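Local structure of peptidoglycan glycosyltransferase (Atopobium parvulum, 4OVD) at residues F297-T302 with S462-M467; E346-S351 with A488-T493; Q420-Y425 with D524-V529. The protein is a penicillin-binding protein that combines a dimerisation domain with a transpeptidase domain. All blocks are in the same frame, centred on the assembly; numbering follows the deposited sequence.

Interaction 1. Residues F297-T302 with S462-M467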
ATOM      1  N   PHE A 297      10.533  -0.202   5.664  1.00 28.46           N
ATOM      2  CA  PHE A 297      11.103   0.990   5.086  1.00 33.85           C
ATOM      3  C   PHE A 297      12.600   0.768   4.665  1.00 34.20           C
ATOM      4  O   PHE A 297      13.161   1.581   3.917  1.00 32.88           O
ATOM      5  CB  PHE A 297      11.084   2.076   6.128  1.00 27.87           C
ATOM      6  CG  PHE A 297      11.127   3.475   5.569  1.00 32.16           C
ATOM      7  CD1 PHE A 297       9.998   3.994   4.964  1.00 31.58           C
ATOM      8  CD2 PHE A 297      12.306   4.241   5.597  1.00 29.05           C
ATOM      9  CE1 PHE A 297      10.019   5.274   4.440  1.00 38.21           C
ATOM     10  CE2 PHE A 297      12.335   5.471   5.030  1.00 37.02           C
ATOM     11  CZ  PHE A 297      11.174   6.022   4.501  1.00 32.08           C
ATOM     12  N   LYS A 298      13.248  -0.302   5.154  1.00 28.43           N
ATOM     13  CA  LYS A 298      14.675  -0.472   4.905  1.00 28.66           C
ATOM     14  C   LYS A 298      15.024  -0.627   3.425  1.00 30.87           C
ATOM     15  O   LYS A 298      16.143  -0.441   3.051  1.00 30.49           O
ATOM     16  CB  LYS A 298      15.215  -1.627   5.690  1.00 30.42           C
ATOM     17  CG  LYS A 298      15.063  -1.409   7.166  1.00 30.10           C
ATOM     18  CD  LYS A 298      15.599  -2.576   7.941  1.00 33.10           C
ATOM     19  CE  LYS A 298      15.234  -2.427   9.407  1.00 36.66           C
ATOM     20  NZ  LYS A 298      15.735  -3.533  10.200  1.00 38.16           N
ATOM     21  N   VAL A 299      14.061  -0.974   2.600  1.00 28.45           N
ATOM     22  CA  VAL A 299      14.262  -1.081   1.151  1.00 32.70           C
ATOM     23  C   VAL A 299      14.498   0.319   0.552  1.00 33.57           C
ATOM     24  O   VAL A 299      15.255   0.489  -0.410  1.00 31.42           O
ATOM     25  CB  VAL A 299      13.024  -1.754   0.578  1.00 33.54           C
ATOM     26  CG1 VAL A 299      12.969  -1.561  -0.923  1.00 39.80           C
ATOM     27  CG2 VAL A 299      13.057  -3.239   0.966  1.00 33.90           C
ATOM     28  N   ILE A 300      13.856   1.323   1.152  1.00 29.79           N
ATOM     29  CA  ILE A 300      14.037   2.722   0.746  1.00 32.79           C
ATOM     30  C   ILE A 300      15.429   3.192   1.147  1.00 32.59           C
ATOM     31  O   ILE A 300      16.171   3.736   0.373  1.00 28.28           O
ATOM     32  CB  ILE A 300      12.896   3.582   1.360  1.00 29.82           C
ATOM     33  CG1 ILE A 300      11.621   3.142   0.640  1.00 33.76           C
ATOM     34  CG2 ILE A 300      13.073   5.029   1.083  1.00 29.50           C
ATOM     35  CD1 ILE A 300      10.350   3.417   1.339  1.00 41.76           C
ATOM     36  N   THR A 301      15.799   2.964   2.391  1.00 29.68           N
ATOM     37  CA  THR A 301      17.109   3.347   2.864  1.00 28.08           C
ATOM     38  C   THR A 301      18.214   2.710   2.038  1.00 30.16           C
ATOM     39  O   THR A 301      19.213   3.377   1.689  1.00 31.05           O
ATOM     40  CB  THR A 301      17.259   2.914   4.300  1.00 33.47           C
ATOM     41  OG1 THR A 301      16.172   3.516   5.040  1.00 31.92           O
ATOM     42  CG2 THR A 301      18.691   3.243   4.811  1.00 33.33           C
ATOM     43  N   THR A 302      18.099   1.414   1.731  1.00 26.54           N
ATOM     44  CA  THR A 302      19.195   0.791   0.965  1.00 27.75           C
ATOM     45  C   THR A 302      19.177   1.260  -0.465  1.00 28.56           C
ATOM     46  O   THR A 302      20.244   1.405  -1.085  1.00 31.56           O
ATOM     47  CB  THR A 302      19.144  -0.742   1.064  1.00 31.47           C
ATOM     48  OG1 THR A 302      17.803  -1.149   0.797  1.00 31.60           O
ATOM     49  CG2 THR A 302      19.358  -1.198   2.475  1.00 33.67           C
ATOM     50  N   SER A 462      17.530  -3.464  -9.625  1.00 35.47           N
ATOM     51  CA  SER A 462      17.969  -4.828  -9.695  1.00 35.98           C
ATOM     52  C   SER A 462      18.771  -5.274  -8.472  1.00 35.33           C
ATOM     53  O   SER A 462      18.621  -6.385  -8.041  1.00 34.62           O
ATOM     54  CB  SER A 462      18.877  -5.029 -10.937  1.00 42.93           C
ATOM     55  OG  SER A 462      18.107  -4.806 -12.079  1.00 48.44           O
ATOM     56  N   ALA A 463      19.658  -4.438  -7.940  1.00 37.16           N
ATOM     57  CA  ALA A 463      20.431  -4.816  -6.765  1.00 36.28           C
ATOM     58  C   ALA A 463      19.446  -4.938  -5.568  1.00 37.69           C
ATOM     59  O   ALA A 463      19.542  -5.861  -4.803  1.00 35.29           O
ATOM     60  CB  ALA A 463      21.495  -3.764  -6.477  1.00 41.06           C
ATOM     61  N   GLU A 464      18.447  -4.043  -5.465  1.00 33.54           N
ATOM     62  CA  GLU A 464      17.480  -4.140  -4.399  1.00 32.06           C
ATOM     63  C   GLU A 464      16.602  -5.415  -4.514  1.00 34.88           C
ATOM     64  O   GLU A 464      16.323  -6.088  -3.485  1.00 32.42           O
ATOM     65  CB  GLU A 464      16.606  -2.929  -4.345  1.00 32.61           C
ATOM     66  CG  GLU A 464      17.330  -1.663  -3.960  1.00 36.04           C
ATOM     67  CD  GLU A 464      17.752  -1.611  -2.490  1.00 40.44           C
ATOM     68  OE1 GLU A 464      16.954  -1.972  -1.580  1.00 45.02           O
ATOM     69  OE2 GLU A 464      18.911  -1.191  -2.249  1.00 46.51           O
ATOM     70  N   LEU A 465      16.141  -5.742  -5.714  1.00 31.65           N
ATOM     71  CA  LEU A 465      15.362  -6.944  -5.888  1.00 33.45           C
ATOM     72  C   LEU A 465      16.184  -8.172  -5.487  1.00 37.34           C
ATOM     73  O   LEU A 465      15.645  -9.116  -4.865  1.00 35.43           O
ATOM     74  CB  LEU A 465      14.912  -7.133  -7.337  1.00 40.07           C
ATOM     75  CG  LEU A 465      13.747  -6.304  -7.863  1.00 41.21           C
ATOM     76  CD1 LEU A 465      13.569  -6.541  -9.388  1.00 41.86           C
ATOM     77  CD2 LEU A 465      12.459  -6.601  -7.086  1.00 37.73           C
ATOM     78  N   ASP A 466      17.463  -8.179  -5.886  1.00 34.62           N
ATOM     79  CA  ASP A 466      18.355  -9.259  -5.503  1.00 35.22           C
ATOM     80  C   ASP A 466      18.391  -9.417  -3.978  1.00 36.75           C
ATOM     81  O   ASP A 466      18.302 -10.522  -3.460  1.00 30.30           O
ATOM     82  CB  ASP A 466      19.769  -9.087  -6.051  1.00 41.96           C
ATOM     83  CG  ASP A 466      20.593 -10.366  -5.910  1.00 44.70           C
ATOM     84  OD1 ASP A 466      20.267 -11.344  -6.612  1.00 55.92           O
ATOM     85  OD2 ASP A 466      21.555 -10.396  -5.103  1.00 45.89           O
HETATM   86  N   MSE A 467      18.501  -8.326  -3.256  1.00 32.64           N
HETATM   87  CA  MSE A 467      18.531  -8.417  -1.822  1.00 34.41           C
HETATM   88  C   MSE A 467      17.184  -8.812  -1.266  1.00 37.40           C
HETATM   89  O   MSE A 467      17.129  -9.590  -0.347  1.00 34.13           O
HETATM   90  CB  MSE A 467      19.020  -7.183  -1.088  1.00 34.72           C
HETATM   91  CG  MSE A 467      20.421  -6.868  -1.512  1.00 35.38           C
HETATM   92 SE   MSE A 467      21.176  -5.330  -0.564  0.84 35.90          SE
HETATM   93  CE  MSE A 467      20.258  -3.854  -1.497  1.00 37.14           C
TER
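Glu464 sets CG anti to its carbonyl carbon and then bends at chi2 (-71°), which turns the carboxylate toward Thr302 across the gap between the helices. Thr302 meets it with a hydroxyl held between its own backbone N and carbonyl carbon (chi1 48°), which places OG1 2.7 Å from Glu464 OE1. A second acceptor is within reach of the same hydroxyl, since Thr302 OG1 is also 2.9 Å from Lys298 O. The rest of the carboxylate is less comfortably placed. Glu464 OE1 lies 3.2 Å from Val299 O, and Glu464 OE2 lies 3.1 Å from Thr302 O, in each case one acceptor beside another. A buried acid pressed against carbonyl oxygens would probably have a raised pKa. Around this polar centre the packing is thin: the side chains of Val299 and Glu464 slide past each other in opposite directions, CG1 of Val299 nearest OE1, and the selenomethionine Met467, bent at its last torsion, brings CE to 4.2 Å from CB of Thr302. The helix axes run at 140° and stay 10.6 Å apart, so it is mainly the Glu464 side chain that spans the distance. Lys298 belongs to the SxxK motif of this family and is hydrogen-bonded through NZ to Ser351 OG and Asn353 OD1. Helix 418-429 touches both partners, through Tyr425 against Val299 and Val428 against Glu464. Helix 344-350 closes over Thr302 and Met467 with Val344, while Met356 of helix 353-364 also touches Thr302.

Interaction 2. Residues E346-S351 with A488-T493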
ATOM      1  N   GLU A 346      23.105  -8.770   4.021  1.00 32.39           N
ATOM      2  CA  GLU A 346      22.815  -9.402   5.327  1.00 30.84           C
ATOM      3  C   GLU A 346      22.000  -8.507   6.263  1.00 30.85           C
ATOM      4  O   GLU A 346      21.175  -8.995   6.991  1.00 30.48           O
ATOM      5  CB  GLU A 346      24.137  -9.772   5.969  1.00 35.02           C
ATOM      6  CG  GLU A 346      24.031 -10.373   7.359  1.00 39.49           C
ATOM      7  CD  GLU A 346      23.234 -11.641   7.417  1.00 42.87           C
ATOM      8  OE1 GLU A 346      22.964 -12.253   6.318  1.00 39.42           O
ATOM      9  OE2 GLU A 346      22.861 -11.986   8.570  1.00 35.89           O
HETATM   10  N   MSE A 347      22.221  -7.190   6.266  1.00 29.17           N
HETATM   11  CA  MSE A 347      21.463  -6.314   7.184  1.00 31.30           C
HETATM   12  C   MSE A 347      20.018  -6.381   6.812  1.00 31.41           C
HETATM   13  O   MSE A 347      19.124  -6.378   7.705  1.00 29.09           O
HETATM   14  CB  MSE A 347      21.935  -4.873   7.051  1.00 33.88           C
HETATM   15  CG  MSE A 347      23.363  -4.739   7.449  1.00 32.02           C
HETATM   16 SE   MSE A 347      23.958  -2.874   7.092  0.92 35.33          SE
HETATM   17  CE  MSE A 347      25.878  -3.129   7.018  1.00 33.41           C
ATOM     18  N   LEU A 348      19.745  -6.504   5.535  1.00 26.43           N
ATOM     19  CA  LEU A 348      18.403  -6.660   5.077  1.00 30.28           C
ATOM     20  C   LEU A 348      17.810  -8.056   5.348  1.00 31.95           C
ATOM     21  O   LEU A 348      16.689  -8.172   5.718  1.00 31.50           O
ATOM     22  CB  LEU A 348      18.324  -6.303   3.615  1.00 34.05           C
ATOM     23  CG  LEU A 348      17.040  -5.639   3.189  1.00 42.87           C
ATOM     24  CD1 LEU A 348      16.922  -4.258   3.746  1.00 42.24           C
ATOM     25  CD2 LEU A 348      16.819  -5.648   1.699  1.00 44.91           C
ATOM     26  N   ARG A 349      18.594  -9.091   5.144  1.00 29.32           N
ATOM     27  CA  ARG A 349      18.167 -10.449   5.360  1.00 27.81           C
ATOM     28  C   ARG A 349      17.643 -10.633   6.781  1.00 29.12           C
ATOM     29  O   ARG A 349      16.550 -11.049   6.982  1.00 36.12           O
ATOM     30  CB  ARG A 349      19.312 -11.380   5.105  1.00 25.14           C
ATOM     31  CG  ARG A 349      18.954 -12.836   5.169  1.00 31.17           C
ATOM     32  CD  ARG A 349      20.177 -13.715   5.211  1.00 35.98           C
ATOM     33  NE  ARG A 349      20.883 -13.622   6.458  1.00 34.61           N
ATOM     34  CZ  ARG A 349      20.518 -14.235   7.567  1.00 39.76           C
ATOM     35  NH1 ARG A 349      19.454 -15.018   7.600  1.00 34.68           N
ATOM     36  NH2 ARG A 349      21.220 -14.060   8.642  1.00 34.05           N
ATOM     37  N   ARG A 350      18.449 -10.258   7.747  1.00 31.34           N
ATOM     38  CA  ARG A 350      18.079 -10.299   9.143  1.00 34.77           C
ATOM     39  C   ARG A 350      17.353  -9.068   9.715  1.00 35.01           C
ATOM     40  O   ARG A 350      16.959  -9.054  10.844  1.00 41.67           O
ATOM     41  CB  ARG A 350      19.316 -10.595   9.951  1.00 37.21           C
ATOM     42  CG  ARG A 350      20.234  -9.446  10.140  1.00 48.68           C
ATOM     43  CD  ARG A 350      21.277  -9.741  11.195  1.00 46.71           C
ATOM     44  NE  ARG A 350      22.014 -10.963  10.937  1.00 55.91           N
ATOM     45  CZ  ARG A 350      22.329 -11.853  11.854  1.00 57.01           C
ATOM     46  NH1 ARG A 350      21.977 -11.662  13.105  1.00 58.66           N
ATOM     47  NH2 ARG A 350      22.998 -12.926  11.523  1.00 57.13           N
ATOM     48  N   SER A 351      17.181  -8.049   8.914  1.00 31.94           N
ATOM     49  CA  SER A 351      16.547  -6.836   9.335  1.00 34.38           C
ATOM     50  C   SER A 351      17.238  -6.207  10.511  1.00 37.62           C
ATOM     51  O   SER A 351      16.675  -6.046  11.553  1.00 36.56           O
ATOM     52  CB  SER A 351      15.084  -7.047   9.613  1.00 33.58           C
ATOM     53  OG  SER A 351      14.425  -5.850   9.424  1.00 34.01           O
ATOM     54  N   ALA A 488      10.427 -11.592  -4.193  1.00 31.84           N
ATOM     55  CA  ALA A 488      11.376 -10.677  -3.608  1.00 32.33           C
ATOM     56  C   ALA A 488      10.509  -9.872  -2.611  1.00 32.11           C
ATOM     57  O   ALA A 488       9.463  -9.371  -2.978  1.00 34.22           O
ATOM     58  CB  ALA A 488      11.911  -9.763  -4.667  1.00 34.09           C
ATOM     59  N   GLY A 489      10.884  -9.814  -1.358  1.00 31.68           N
ATOM     60  CA  GLY A 489      10.087  -9.079  -0.448  1.00 32.97           C
ATOM     61  C   GLY A 489      10.779  -8.684   0.829  1.00 34.72           C
ATOM     62  O   GLY A 489      11.957  -8.938   1.015  1.00 36.50           O
ATOM     63  N   LYS A 490       9.997  -8.091   1.735  1.00 31.37           N
ATOM     64  CA  LYS A 490      10.511  -7.629   2.986  1.00 29.19           C
ATOM     65  C   LYS A 490       9.414  -7.624   4.071  1.00 31.75           C
ATOM     66  O   LYS A 490       8.297  -7.206   3.795  1.00 29.81           O
ATOM     67  CB  LYS A 490      11.032  -6.194   2.826  1.00 28.98           C
ATOM     68  CG  LYS A 490      11.631  -5.672   4.112  1.00 31.15           C
ATOM     69  CD  LYS A 490      12.981  -6.294   4.421  1.00 34.24           C
ATOM     70  CE  LYS A 490      13.648  -5.725   5.681  1.00 31.68           C
ATOM     71  NZ  LYS A 490      12.949  -6.279   6.859  1.00 33.92           N
ATOM     72  N   THR A 491       9.777  -8.131   5.259  1.00 29.06           N
ATOM     73  CA  THR A 491       8.943  -8.105   6.422  1.00 31.52           C
ATOM     74  C   THR A 491       9.132  -6.777   7.143  1.00 34.17           C
ATOM     75  O   THR A 491      10.101  -6.080   6.972  1.00 31.52           O
ATOM     76  CB  THR A 491       9.331  -9.196   7.388  1.00 32.61           C
ATOM     77  OG1 THR A 491      10.752  -9.176   7.589  1.00 33.18           O
ATOM     78  CG2 THR A 491       8.925 -10.573   6.845  1.00 35.98           C
ATOM     79  N   GLY A 492       8.149  -6.415   7.931  1.00 37.65           N
ATOM     80  CA  GLY A 492       8.232  -5.247   8.712  1.00 37.36           C
ATOM     81  C   GLY A 492       7.489  -5.395  10.011  1.00 32.55           C
ATOM     82  O   GLY A 492       6.505  -6.088  10.090  1.00 34.30           O
ATOM     83  N   THR A 493       8.023  -4.728  11.020  1.00 32.62           N
ATOM     84  CA  THR A 493       7.429  -4.555  12.272  1.00 37.54           C
ATOM     85  C   THR A 493       7.328  -3.036  12.391  1.00 37.25           C
ATOM     86  O   THR A 493       8.357  -2.379  12.419  1.00 40.11           O
ATOM     87  CB  THR A 493       8.323  -5.043  13.419  1.00 43.09           C
ATOM     88  OG1 THR A 493       8.536  -6.432  13.261  1.00 47.40           O
ATOM     89  CG2 THR A 493       7.616  -4.770  14.743  1.00 46.37           C
TER
HETATM   90  O   HOH W   1      14.127  -8.879   6.628  1.00 36.00           O
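Lys490 reaches from its strand to the end of helix 346-350 and gives its NZ to OG of Ser351 at 3.0 Å. CG is anti to the backbone N; the chain then turns at chi2 (73°) and chi4 (75°), which curls the amine back over its own strand. There NZ also donates to Thr491 O at 2.9 Å, from 28° off the carbonyl plane. This grip on the ammonium is the tight part of the contact, and Ser351 OG is shared, because Lys298 hydrogen-bonds to it as well. Ser351, with positive phi, is the C-prime residue of a Schellman motif ending the helix. It also opens the SxN motif, and its side chain is about 4 Å from a bound calcium ion, while Lys490 begins the KTG motif on an outermost strand of the five-stranded antiparallel sheet. A water bridges the two segments, accepting from Lys490 NZ at 2.9 Å and donating to Leu348 O at 2.8 Å. The apolar packing is looser: the side chains of Leu348 and Lys490 cross obliquely, CD1 of Leu348 4.1 Å from CE of Lys490. Away from the strand, among partly exposed residues, a salt-bridge network joins Glu346 OE2 to Arg349 NH2 through the syn lone pair and to Arg350 NE on the anti side, tilted from the carboxylate plane.

Interaction 3. Residues Q420-Y425 with D524-V529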
ATOM      1  N   GLN A 420       2.099   4.717   0.712  1.00 32.15           N
ATOM      2  CA  GLN A 420       3.322   5.392   0.327  1.00 29.29           C
ATOM      3  C   GLN A 420       4.484   4.403   0.222  1.00 32.37           C
ATOM      4  O   GLN A 420       5.380   4.526  -0.635  1.00 30.73           O
ATOM      5  CB  GLN A 420       3.666   6.471   1.347  1.00 30.63           C
ATOM      6  CG  GLN A 420       2.831   7.724   1.172  1.00 34.08           C
ATOM      7  CD  GLN A 420       3.257   8.847   2.074  1.00 32.47           C
ATOM      8  OE1 GLN A 420       4.412   8.882   2.606  1.00 33.72           O
ATOM      9  NE2 GLN A 420       2.357   9.810   2.238  1.00 37.87           N
ATOM     10  N   VAL A 421       4.458   3.408   1.092  1.00 31.94           N
ATOM     11  CA  VAL A 421       5.488   2.382   1.085  1.00 30.20           C
ATOM     12  C   VAL A 421       5.310   1.550  -0.151  1.00 31.98           C
ATOM     13  O   VAL A 421       6.280   1.248  -0.861  1.00 32.40           O
ATOM     14  CB  VAL A 421       5.428   1.495   2.326  1.00 39.44           C
ATOM     15  CG1 VAL A 421       6.487   0.419   2.240  1.00 39.46           C
ATOM     16  CG2 VAL A 421       5.621   2.357   3.582  1.00 34.84           C
ATOM     17  N   ILE A 422       4.068   1.162  -0.410  1.00 32.87           N
ATOM     18  CA  ILE A 422       3.750   0.378  -1.568  1.00 33.54           C
ATOM     19  C   ILE A 422       4.200   1.113  -2.801  1.00 33.27           C
ATOM     20  O   ILE A 422       4.868   0.559  -3.661  1.00 34.01           O
ATOM     21  CB  ILE A 422       2.235   0.101  -1.596  1.00 37.25           C
ATOM     22  CG1 ILE A 422       1.842  -0.816  -0.413  1.00 32.42           C
ATOM     23  CG2 ILE A 422       1.832  -0.503  -2.898  1.00 39.91           C
ATOM     24  CD1 ILE A 422       0.376  -1.015  -0.275  1.00 38.89           C
ATOM     25  N   ARG A 423       3.895   2.388  -2.866  1.00 35.50           N
ATOM     26  CA  ARG A 423       4.255   3.155  -4.026  1.00 34.80           C
ATOM     27  C   ARG A 423       5.783   3.163  -4.187  1.00 38.64           C
ATOM     28  O   ARG A 423       6.312   3.017  -5.288  1.00 32.38           O
ATOM     29  CB  ARG A 423       3.697   4.556  -3.946  1.00 35.99           C
ATOM     30  CG  ARG A 423       4.031   5.371  -5.166  1.00 36.50           C
ATOM     31  CD  ARG A 423       3.599   6.810  -5.052  1.00 36.95           C
ATOM     32  NE  ARG A 423       3.942   7.488  -6.307  1.00 39.38           N
ATOM     33  CZ  ARG A 423       4.222   8.778  -6.411  1.00 42.78           C
ATOM     34  NH1 ARG A 423       4.285   9.564  -5.331  1.00 40.96           N
ATOM     35  NH2 ARG A 423       4.505   9.278  -7.601  1.00 42.88           N
ATOM     36  N   ALA A 424       6.507   3.349  -3.105  1.00 33.59           N
ATOM     37  CA  ALA A 424       7.959   3.344  -3.197  1.00 34.99           C
ATOM     38  C   ALA A 424       8.477   2.019  -3.733  1.00 37.39           C
ATOM     39  O   ALA A 424       9.339   2.030  -4.628  1.00 35.49           O
ATOM     40  CB  ALA A 424       8.576   3.630  -1.841  1.00 37.35           C
ATOM     41  N   TYR A 425       7.918   0.884  -3.249  1.00 32.69           N
ATOM     42  CA  TYR A 425       8.362  -0.418  -3.711  1.00 34.12           C
ATOM     43  C   TYR A 425       8.175  -0.586  -5.218  1.00 38.59           C
ATOM     44  O   TYR A 425       8.968  -1.299  -5.867  1.00 35.63           O
ATOM     45  CB  TYR A 425       7.622  -1.519  -2.957  1.00 36.51           C
ATOM     46  CG  TYR A 425       8.246  -1.882  -1.621  1.00 36.13           C
ATOM     47  CD1 TYR A 425       8.557  -0.953  -0.679  1.00 36.04           C
ATOM     48  CD2 TYR A 425       8.524  -3.196  -1.331  1.00 44.24           C
ATOM     49  CE1 TYR A 425       9.083  -1.323   0.599  1.00 37.53           C
ATOM     50  CE2 TYR A 425       9.080  -3.583  -0.129  1.00 39.26           C
ATOM     51  CZ  TYR A 425       9.353  -2.660   0.848  1.00 36.89           C
ATOM     52  OH  TYR A 425       9.964  -3.109   2.013  1.00 35.33           O
ATOM     53  N   ASP A 524       4.171  -7.996 -13.120  1.00 53.90           N
ATOM     54  CA  ASP A 524       2.750  -8.101 -13.072  1.00 52.98           C
ATOM     55  C   ASP A 524       2.145  -8.131 -11.693  1.00 50.65           C
ATOM     56  O   ASP A 524       0.952  -7.900 -11.600  1.00 52.06           O
ATOM     57  CB  ASP A 524       2.320  -9.372 -13.834  1.00 64.24           C
ATOM     58  CG  ASP A 524       2.522  -9.261 -15.367  1.00 58.87           C
ATOM     59  OD1 ASP A 524       2.125  -8.232 -15.935  1.00 69.68           O
ATOM     60  OD2 ASP A 524       3.019 -10.224 -15.990  1.00 72.28           O
ATOM     61  N   LEU A 525       2.911  -8.390 -10.634  1.00 47.04           N
ATOM     62  CA  LEU A 525       2.260  -8.507  -9.310  1.00 47.17           C
ATOM     63  C   LEU A 525       3.061  -8.220  -8.038  1.00 42.56           C
ATOM     64  O   LEU A 525       4.129  -8.815  -7.796  1.00 37.54           O
ATOM     65  CB  LEU A 525       1.716  -9.938  -9.191  1.00 44.35           C
ATOM     66  CG  LEU A 525       1.002 -10.294  -7.882  1.00 47.66           C
ATOM     67  CD1 LEU A 525      -0.323  -9.558  -7.712  1.00 49.13           C
ATOM     68  CD2 LEU A 525       0.697 -11.769  -7.911  1.00 50.39           C
HETATM   69  N   MSE A 526       2.491  -7.383  -7.171  1.00 36.98           N
HETATM   70  CA  MSE A 526       3.073  -7.106  -5.907  1.00 34.56           C
HETATM   71  C   MSE A 526       1.897  -7.100  -4.951  1.00 39.34           C
HETATM   72  O   MSE A 526       0.805  -6.615  -5.266  1.00 39.42           O
HETATM   73  CB  MSE A 526       3.758  -5.743  -5.988  1.00 38.42           C
HETATM   74  CG  MSE A 526       4.712  -5.449  -4.857  1.00 50.10           C
HETATM   75 SE   MSE A 526       5.539  -3.627  -5.054  0.74 48.76          SE
HETATM   76  CE  MSE A 526       3.872  -2.794  -4.604  1.00 40.13           C
ATOM     77  N   VAL A 527       2.112  -7.628  -3.767  1.00 33.24           N
ATOM     78  CA  VAL A 527       1.087  -7.710  -2.769  1.00 34.07           C
ATOM     79  C   VAL A 527       1.628  -7.235  -1.435  1.00 36.01           C
ATOM     80  O   VAL A 527       2.839  -7.489  -1.100  1.00 33.30           O
ATOM     81  CB  VAL A 527       0.676  -9.149  -2.590  1.00 33.45           C
ATOM     82  CG1 VAL A 527      -0.096  -9.328  -1.321  1.00 38.83           C
ATOM     83  CG2 VAL A 527      -0.046  -9.670  -3.818  1.00 38.18           C
ATOM     84  N   TYR A 528       0.738  -6.557  -0.704  1.00 34.67           N
ATOM     85  CA  TYR A 528       1.007  -6.054   0.633  1.00 30.77           C
ATOM     86  C   TYR A 528       0.012  -6.606   1.610  1.00 31.50           C
ATOM     87  O   TYR A 528      -1.169  -6.630   1.341  1.00 36.69           O
ATOM     88  CB  TYR A 528       0.899  -4.483   0.723  1.00 33.14           C
ATOM     89  CG  TYR A 528       0.968  -4.023   2.172  1.00 29.49           C
ATOM     90  CD1 TYR A 528      -0.161  -3.885   2.930  1.00 34.17           C
ATOM     91  CD2 TYR A 528       2.168  -3.718   2.763  1.00 33.87           C
ATOM     92  CE1 TYR A 528      -0.089  -3.445   4.253  1.00 34.11           C
ATOM     93  CE2 TYR A 528       2.253  -3.330   4.058  1.00 30.56           C
ATOM     94  CZ  TYR A 528       1.111  -3.178   4.798  1.00 32.24           C
ATOM     95  OH  TYR A 528       1.238  -2.796   6.131  1.00 34.69           O
ATOM     96  N   VAL A 529       0.492  -7.037   2.761  1.00 31.20           N
ATOM     97  CA  VAL A 529      -0.306  -7.560   3.831  1.00 32.13           C
ATOM     98  C   VAL A 529       0.168  -6.919   5.114  1.00 33.90           C
ATOM     99  O   VAL A 529       1.370  -6.898   5.427  1.00 31.69           O
ATOM    100  CB  VAL A 529      -0.145  -9.065   4.060  1.00 34.55           C
ATOM    101  CG1 VAL A 529      -1.016  -9.471   5.243  1.00 38.86           C
ATOM    102  CG2 VAL A 529      -0.498  -9.876   2.799  1.00 35.56           C
TER
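Ile422 stands between two residues of the strand and presents a different branch to each. Its CG2, anti to the backbone N, touches CE of the selenomethionine Met526 at 3.5 Å. The longer branch, running through CG1, carries CD1 to 3.6 Å from CB of Tyr528. The two side chains, Ile422 and Tyr528, meet at about a right angle, and CD1 comes obliquely to the ring, 3.9 Å from Tyr528 CG. Met526 is extended as far as SE and bent at chi3 (72°), a turn that lays its methyl against Ile422, where CE also lies 3.6 Å from Ile422 O. Further along the helix, CB of Tyr425 rests on the selenium of Met526, 3.6 Å from SE. Both tyrosine hydroxyls are hydrogen-bonded elsewhere, Tyr425 to Val296 O and Tyr528 to Ser513 OG. The association is apolar side-chain packing without a hydrogen bond across it. Met526 and Tyr528 point toward the helix, while Val527 between them faces the other way, onto helix 542-556. The helix runs nearly antiparallel to the strand, at 154°, over the middle strand of a five-stranded antiparallel sheet. A sheet covered by helices on both faces is the architecture characteristic of penicillin-binding transpeptidase domains.

In the fold
All three contacts lie in the transpeptidase domain, yet their chemistry follows their place in it. Interaction 3 is the most central, centred about 5 Å from the middle of the chain, and packs apolar side chains without a hydrogen bond across it. Interactions 1 and 2, each centred about 17 Å out, are polar at heart; all three are buried, though in interaction 2 the touching Ser351 is partly exposed and a water bridges the segments. Interaction 1 joins two helices, while the other two set a helix against one sheet, at its outermost strand 487-495 and its middle strand 525-532. Tyr425 links them: its OH lies 3.3 Å from Val299 CG2 and 3.4 Å from Lys490 CB. Leu348 also packs on Lys298 and Met467, tying interaction 2 to interaction 1.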